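Local coordinates for probable polysaccharide deacetylase pdaA (Bacillus subtilis, PDB 1NY1), which removes the acetyl group from N-acetylmuramic acid residues of peptidoglycan, a step toward muramic delta-lactam in the spore cortex that germination requires, at residues A[124-127]-A[128-131]; A[78-81]-A[82-86]; A[62-65]-A[66-70]. All blocks are in the same frame, centred on the assembly; numbering follows the deposited sequence.

Interaction 1: residues A[124-127]-A[128-131]; sequences NEEV and YKIT
V127 O receives the backbone N-H of T131 at 2.8 Å, almost straight at 171°. Further back, Y128 N bonds to N124 O and K129 N to E125 O at 3.1 Å. I130 N reaches E126 O and V127 O, weakly in both cases. The T131 hydroxyl also sits 3.0 Å from V127 O: chi1 of 68° places OG1 between the backbone N and the carbonyl carbon, facing V127 O. Its proton could go there or to another acceptor nearby, so this bond is left open. OG1 also takes the N-H of K133.

The charged pair is indirect. E126 and K129 extend alongside each other, with E126 OE1 4.4 Å from K129 NZ. Water 1 joins them: it donates to E126 OE2 at 2.8 Å and accepts from K129 NZ at 2.9 Å.

Side-chain packing is lighter. V127 CG1 comes to 3.9 Å from T131 OG1, with T131 CG2 close by, and I130 CG1 rests against the carbonyl oxygen of E126. V127 and I130 pack on V81 of helix 78-83. With an alanine in place of T131, the hydroxyl and CG2 are gone, which would probably leave the K133 N-H without this acceptor and open a gap beside V127 CG1.

These are the last turns of helix 113-131, an alpha helix at the surface of the NodB-type deacetylase fold, one side laid on helix 78-83 and strand 97-100.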
loop_
_atom_site.group_PDB
_atom_site.type_symbol
_atom_site.label_atom_id
_atom_site.label_comp_id
_atom_site.label_asym_id
_atom_site.label_seq_id
_atom_site.Cartn_x
_atom_site.Cartn_y
_atom_site.Cartn_z
ATOM N N ASN A 124 -5.148 3.888 14.380
ATOM C CA ASN A 124 -6.413 3.157 14.460
ATOM C C ASN A 124 -7.398 3.901 15.357
ATOM O O ASN A 124 -8.590 3.985 15.053
ATOM C CB ASN A 124 -6.174 1.749 15.009
ATOM C CG ASN A 124 -5.374 0.886 14.058
ATOM O OD1 ASN A 124 -4.769 -0.108 14.462
ATOM N ND2 ASN A 124 -5.374 1.255 12.780
ATOM N N GLU A 125 -6.885 4.440 16.460
ATOM C CA GLU A 125 -7.698 5.191 17.414
ATOM C C GLU A 125 -8.425 6.331 16.700
ATOM O O GLU A 125 -9.643 6.465 16.812
ATOM C CB GLU A 125 -6.804 5.750 18.534
ATOM C CG GLU A 125 -7.476 6.747 19.487
ATOM C CD GLU A 125 -8.155 6.098 20.685
ATOM O OE1 GLU A 125 -8.163 4.854 20.790
ATOM O OE2 GLU A 125 -8.684 6.846 21.533
ATOM N N GLU A 126 -7.673 7.141 15.956
ATOM C CA GLU A 126 -8.245 8.272 15.231
ATOM C C GLU A 126 -9.174 7.823 14.104
ATOM O O GLU A 126 -10.224 8.431 13.871
ATOM C CB GLU A 126 -7.124 9.152 14.668
ATOM C CG GLU A 126 -7.614 10.474 14.101
ATOM C CD GLU A 126 -8.295 11.341 15.141
ATOM O OE1 GLU A 126 -9.164 12.151 14.754
ATOM O OE2 GLU A 126 -7.955 11.219 16.338
ATOM N N VAL A 127 -8.789 6.767 13.396
ATOM C CA VAL A 127 -9.625 6.253 12.318
ATOM C C VAL A 127 -10.968 5.802 12.899
ATOM O O VAL A 127 -12.021 6.086 12.331
ATOM C CB VAL A 127 -8.951 5.056 11.597
ATOM C CG1 VAL A 127 -9.919 4.431 10.590
ATOM C CG2 VAL A 127 -7.695 5.524 10.882
ATOM N N TYR A 128 -10.928 5.115 14.037
ATOM C CA TYR A 128 -12.156 4.633 14.662
ATOM C C TYR A 128 -13.078 5.769 15.088
ATOM O O TYR A 128 -14.297 5.671 14.954
ATOM C CB TYR A 128 -11.839 3.746 15.870
ATOM C CG TYR A 128 -13.068 3.089 16.462
ATOM C CD1 TYR A 128 -13.853 3.747 17.414
ATOM C CD2 TYR A 128 -13.468 1.819 16.043
ATOM C CE1 TYR A 128 -15.005 3.153 17.936
ATOM C CE2 TYR A 128 -14.619 1.219 16.555
ATOM C CZ TYR A 128 -15.379 1.892 17.500
ATOM O OH TYR A 128 -16.508 1.293 18.018
ATOM N N LYS A 129 -12.494 6.842 15.608
ATOM C CA LYS A 129 -13.263 8.005 16.037
ATOM C C LYS A 129 -14.066 8.541 14.860
ATOM O O LYS A 129 -15.153 9.095 15.024
ATOM C CB LYS A 129 -12.318 9.100 16.539
ATOM C CG LYS A 129 -13.010 10.401 16.914
ATOM C CD LYS A 129 -12.008 11.510 17.185
ATOM C CE LYS A 129 -12.713 12.798 17.588
ATOM N NZ LYS A 129 -11.758 13.925 17.818
ATOM N N ILE A 130 -13.517 8.371 13.664
ATOM C CA ILE A 130 -14.161 8.855 12.453
ATOM C C ILE A 130 -15.135 7.866 11.819
ATOM O O ILE A 130 -16.266 8.220 11.487
ATOM C CB ILE A 130 -13.100 9.222 11.387
ATOM C CG1 ILE A 130 -12.209 10.355 11.910
ATOM C CG2 ILE A 130 -13.784 9.615 10.085
ATOM C CD1 ILE A 130 -11.003 10.645 11.040
ATOM N N THR A 131 -14.686 6.627 11.660
ATOM C CA THR A 131 -15.481 5.586 11.015
ATOM C C THR A 131 -16.269 4.671 11.945
ATOM O O THR A 131 -17.257 4.065 11.530
ATOM C CB THR A 131 -14.584 4.686 10.171
ATOM O OG1 THR A 131 -13.729 3.936 11.040
ATOM C CG2 THR A 131 -13.727 5.519 9.235
HETATM O O HOH W 1 -8.909 13.521 17.587
#

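Interaction 2: residues A[78-81]-A[82-86]; sequences GHFV and KDQPQ
Three backbone bonds carry the helix from G78-V81 into K82-Q84: K82 N to G78 O at 3.0 Å, D83 N to H79 O, and Q84 N to F80 O at 2.7 Å. Q84 then leaves helical angles. Two aromatic residues each meet the side chain four places on. D83 CB makes a CH-pi contact over one face of the H79 ring, 4.1 Å from its centroid and toward the rim. The imidazole and carboxylate planes are only 11° apart, with the two side chains alongside each other. Both have CG anti to the backbone N, which sends them out the same way.

Q84 CB makes a second CH-pi contact, over a face of the F80 ring, 4.3 Å from the centroid. Here the ring and amide planes differ by 42°. The segment is the junction of two helices: Q84 follows the last residue of helix 78-83 and is the N-cap of helix 85-93, which P85 begins. F80 packs on L87, I88 and M91 of that second helix.

The polar ends gather on D83 OD2. Q84 NE2 donates to it at 3.0 Å, with an N-H...O angle of 165°, coming from above the carboxylate plane. Water 2 donates to the same oxygen at 2.6 Å and has a weak bond to H79 NE2. K82 CG, anti to its own carbonyl carbon, is set tightly against G78 O at 3.0 Å; the chain bends only beyond it.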
loop_
_atom_site.group_PDB
_atom_site.type_symbol
_atom_site.label_atom_id
_atom_site.label_comp_id
_atom_site.label_asym_id
_atom_site.label_seq_id
_atom_site.Cartn_x
_atom_site.Cartn_y
_atom_site.Cartn_z
ATOM N N GLY A 78 -0.837 9.529 10.664
ATOM C CA GLY A 78 -1.621 10.294 11.611
ATOM C C GLY A 78 -2.044 11.636 11.035
ATOM O O GLY A 78 -3.199 12.041 11.161
ATOM N N HIS A 79 -1.111 12.325 10.385
ATOM C CA HIS A 79 -1.416 13.626 9.803
ATOM C C HIS A 79 -2.545 13.576 8.784
ATOM O O HIS A 79 -3.437 14.424 8.795
ATOM C CB HIS A 79 -0.184 14.228 9.128
ATOM C CG HIS A 79 -0.485 15.480 8.361
ATOM N ND1 HIS A 79 -0.808 16.670 8.977
ATOM C CD2 HIS A 79 -0.587 15.706 7.030
ATOM C CE1 HIS A 79 -1.098 17.574 8.060
ATOM N NE2 HIS A 79 -0.973 17.016 6.870
ATOM N N PHE A 80 -2.494 12.595 7.888
ATOM C CA PHE A 80 -3.520 12.467 6.864
ATOM C C PHE A 80 -4.897 12.284 7.492
ATOM O O PHE A 80 -5.869 12.929 7.090
ATOM C CB PHE A 80 -3.226 11.279 5.948
ATOM C CG PHE A 80 -4.158 11.186 4.778
ATOM C CD1 PHE A 80 -3.970 11.993 3.660
ATOM C CD2 PHE A 80 -5.258 10.339 4.816
ATOM C CE1 PHE A 80 -4.867 11.960 2.595
ATOM C CE2 PHE A 80 -6.164 10.297 3.758
ATOM C CZ PHE A 80 -5.968 11.112 2.646
ATOM N N VAL A 81 -4.977 11.394 8.475
ATOM C CA VAL A 81 -6.237 11.124 9.155
ATOM C C VAL A 81 -6.777 12.378 9.840
ATOM O O VAL A 81 -7.950 12.711 9.701
ATOM C CB VAL A 81 -6.070 9.991 10.200
ATOM C CG1 VAL A 81 -7.363 9.804 10.981
ATOM C CG2 VAL A 81 -5.701 8.690 9.497
ATOM N N LYS A 82 -5.915 13.074 10.570
ATOM C CA LYS A 82 -6.314 14.286 11.273
ATOM C C LYS A 82 -6.660 15.425 10.309
ATOM O O LYS A 82 -7.565 16.218 10.569
ATOM C CB LYS A 82 -5.190 14.740 12.207
ATOM C CG LYS A 82 -4.728 13.677 13.209
ATOM C CD LYS A 82 -5.595 13.632 14.459
ATOM C CE LYS A 82 -5.326 14.838 15.361
ATOM N NZ LYS A 82 -6.168 14.813 16.595
ATOM N N ASP A 83 -5.948 15.504 9.190
ATOM C CA ASP A 83 -6.186 16.574 8.228
ATOM C C ASP A 83 -7.336 16.317 7.253
ATOM O O ASP A 83 -7.994 17.259 6.801
ATOM C CB ASP A 83 -4.896 16.850 7.443
ATOM C CG ASP A 83 -5.006 18.064 6.551
ATOM O OD1 ASP A 83 -5.281 19.164 7.081
ATOM O OD2 ASP A 83 -4.816 17.924 5.321
ATOM N N GLN A 84 -7.593 15.049 6.946
ATOM C CA GLN A 84 -8.637 14.691 5.986
ATOM C C GLN A 84 -9.691 13.694 6.478
ATOM O O GLN A 84 -9.911 12.651 5.850
ATOM C CB GLN A 84 -7.976 14.128 4.728
ATOM C CG GLN A 84 -7.042 15.102 4.028
ATOM C CD GLN A 84 -7.782 16.281 3.438
ATOM O OE1 GLN A 84 -8.869 16.127 2.883
ATOM N NE2 GLN A 84 -7.189 17.467 3.535
ATOM N N PRO A 85 -10.381 14.015 7.584
ATOM C CA PRO A 85 -11.416 13.145 8.163
ATOM C C PRO A 85 -12.487 12.691 7.166
ATOM O O PRO A 85 -12.874 11.521 7.149
ATOM C CB PRO A 85 -12.019 14.009 9.272
ATOM C CG PRO A 85 -10.903 14.944 9.633
ATOM C CD PRO A 85 -10.305 15.295 8.306
ATOM N N GLN A 86 -12.968 13.616 6.341
ATOM C CA GLN A 86 -14.001 13.293 5.366
ATOM C C GLN A 86 -13.541 12.242 4.357
ATOM O O GLN A 86 -14.321 11.370 3.970
ATOM C CB GLN A 86 -14.464 14.559 4.639
ATOM C CG GLN A 86 -14.967 15.644 5.583
ATOM C CD GLN A 86 -15.667 16.780 4.861
ATOM O OE1 GLN A 86 -15.107 17.399 3.952
ATOM N NE2 GLN A 86 -16.902 17.064 5.268
HETATM O O HOH W 2 -2.759 17.091 3.991
#

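Interaction 3: residues A[62-65]-A[66-70]; sequences LDVL and KKHRV
L65 and V70 make the apolar contact, their side chains crossing at an angle. L65 CD2 lies 4.0 Å from V70 CB and almost as near V70 CG1. V64 and H68 make the second contact. They leave the helix in the same direction, one turn apart. V64 CG1 meets the H68 ring at its edge, in the ring plane, 3.8 Å from H68 CD2. On V64, CG1 is anti to the backbone N (chi1 170°), which directs that methyl toward the imidazole. The methylene CD of K67 stands over one face of the same ring.

The backbone sets these positions. K66 N bonds to L62 O, K67 N to D63 O at 2.9 Å, and H68 N to V64 O at 3.1 Å. The helix then closes. R69 takes a positive phi of 50°, and its N bonds to K66 O at 2.9 Å. V70 N returns to L65 O at 2.8 Å, in the carbonyl plane, with an N-H...O angle of 164°. This reversal brings V70 back beside L65.

Farther out, OD1 of D210 on helix 205-219 takes both K67 NZ, in a salt bridge, and H68 NE2, in a hydrogen bond. D63 OD1 forms a salt bridge with R90 of helix 85-93. On the buried side, L65 packs on L47 and F49 of strand 44-51, and V70 also packs on L47.

The positive phi with the two bonds back into the last turn is a Schellman motif. It ends helix 58-67 and turns the chain toward strand 73-76 in a beta-alpha-beta unit, away from the annotated metal and catalytic residues.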
loop_
_atom_site.group_PDB
_atom_site.type_symbol
_atom_site.label_atom_id
_atom_site.label_comp_id
_atom_site.label_asym_id
_atom_site.label_seq_id
_atom_site.Cartn_x
_atom_site.Cartn_y
_atom_site.Cartn_z
ATOM N N LEU A 62 -10.847 8.177 -5.566
ATOM C CA LEU A 62 -11.933 7.395 -4.993
ATOM C C LEU A 62 -13.069 7.234 -6.009
ATOM O O LEU A 62 -13.682 6.173 -6.081
ATOM C CB LEU A 62 -12.436 8.059 -3.704
ATOM C CG LEU A 62 -11.497 7.907 -2.494
ATOM C CD1 LEU A 62 -11.967 8.790 -1.344
ATOM C CD2 LEU A 62 -11.458 6.442 -2.055
ATOM N N ASP A 63 -13.336 8.272 -6.800
ATOM C CA ASP A 63 -14.393 8.202 -7.809
ATOM C C ASP A 63 -14.036 7.168 -8.875
ATOM O O ASP A 63 -14.891 6.401 -9.326
ATOM C CB ASP A 63 -14.613 9.560 -8.492
ATOM C CG ASP A 63 -15.162 10.620 -7.545
ATOM O OD1 ASP A 63 -15.791 10.261 -6.527
ATOM O OD2 ASP A 63 -14.976 11.820 -7.835
ATOM N N VAL A 64 -12.769 7.155 -9.278
ATOM C CA VAL A 64 -12.288 6.214 -10.285
ATOM C C VAL A 64 -12.405 4.774 -9.786
ATOM O O VAL A 64 -12.842 3.887 -10.523
ATOM C CB VAL A 64 -10.816 6.530 -10.659
ATOM C CG1 VAL A 64 -10.227 5.410 -11.512
ATOM C CG2 VAL A 64 -10.752 7.857 -11.409
ATOM N N LEU A 65 -12.027 4.538 -8.532
ATOM C CA LEU A 65 -12.114 3.197 -7.971
ATOM C C LEU A 65 -13.566 2.732 -7.870
ATOM O O LEU A 65 -13.861 1.554 -8.059
ATOM C CB LEU A 65 -11.444 3.152 -6.594
ATOM C CG LEU A 65 -9.917 3.320 -6.618
ATOM C CD1 LEU A 65 -9.387 3.420 -5.197
ATOM C CD2 LEU A 65 -9.271 2.135 -7.340
ATOM N N LYS A 66 -14.471 3.661 -7.575
ATOM C CA LYS A 66 -15.888 3.332 -7.470
ATOM C C LYS A 66 -16.425 2.982 -8.856
ATOM O O LYS A 66 -17.152 2.003 -9.021
ATOM C CB LYS A 66 -16.667 4.520 -6.904
ATOM C CG LYS A 66 -18.150 4.256 -6.741
ATOM C CD LYS A 66 -18.871 5.486 -6.239
ATOM C CE LYS A 66 -20.365 5.229 -6.148
ATOM N NZ LYS A 66 -21.123 6.477 -5.843
ATOM N N LYS A 67 -16.060 3.794 -9.844
ATOM C CA LYS A 67 -16.487 3.580 -11.221
ATOM C C LYS A 67 -16.117 2.182 -11.717
ATOM O O LYS A 67 -16.906 1.529 -12.401
ATOM C CB LYS A 67 -15.849 4.629 -12.134
ATOM C CG LYS A 67 -15.931 4.293 -13.611
ATOM C CD LYS A 67 -15.087 5.246 -14.443
ATOM C CE LYS A 67 -14.846 4.676 -15.839
ATOM N NZ LYS A 67 -13.864 5.492 -16.610
ATOM N N HIS A 68 -14.914 1.735 -11.373
ATOM C CA HIS A 68 -14.416 0.424 -11.784
ATOM C C HIS A 68 -14.724 -0.661 -10.758
ATOM O O HIS A 68 -14.374 -1.822 -10.954
ATOM C CB HIS A 68 -12.900 0.487 -11.993
ATOM C CG HIS A 68 -12.485 1.306 -13.172
ATOM N ND1 HIS A 68 -12.702 0.899 -14.470
ATOM C CD2 HIS A 68 -11.875 2.512 -13.251
ATOM C CE1 HIS A 68 -12.245 1.821 -15.299
ATOM N NE2 HIS A 68 -11.740 2.811 -14.584
ATOM N N ARG A 69 -15.387 -0.266 -9.677
ATOM C CA ARG A 69 -15.743 -1.158 -8.580
ATOM C C ARG A 69 -14.528 -1.955 -8.105
ATOM O O ARG A 69 -14.582 -3.174 -7.929
ATOM C CB ARG A 69 -16.882 -2.106 -8.976
ATOM C CG ARG A 69 -17.714 -2.568 -7.776
ATOM C CD ARG A 69 -18.984 -3.295 -8.201
ATOM N NE ARG A 69 -19.800 -3.734 -7.067
ATOM C CZ ARG A 69 -20.578 -2.938 -6.338
ATOM N NH1 ARG A 69 -20.659 -1.643 -6.610
ATOM N NH2 ARG A 69 -21.289 -3.447 -5.340
ATOM N N VAL A 70 -13.429 -1.239 -7.904
ATOM C CA VAL A 70 -12.190 -1.831 -7.431
ATOM C C VAL A 70 -11.962 -1.380 -5.994
ATOM O O VAL A 70 -12.215 -0.228 -5.652
ATOM C CB VAL A 70 -10.997 -1.394 -8.307
ATOM C CG1 VAL A 70 -9.690 -1.899 -7.705
ATOM C CG2 VAL A 70 -11.168 -1.940 -9.718
#

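Overall arrangement
Interaction 3 comes first, at the end of helix 58-67, where the chain turns toward strand 73-76. Interaction 2 follows that strand, at the break between helices 78-83 and 85-93. Interaction 1 comes last, near the end of helix 113-131. Each is local and closes only a turn of helix or a helix end; they run in series, with none nested or crossed. Interactions 1 and 2 touch: I130 CD1 lies 3.7 Å from V81 CG1, I130 also meets P85, and E126 sits beside V81 and K82. This joins helix 113-131 to the 78-86 junction. Interaction 3 stands apart, its nearest atoms about 6 Å from interaction 2 and about 11 Å from interaction 1.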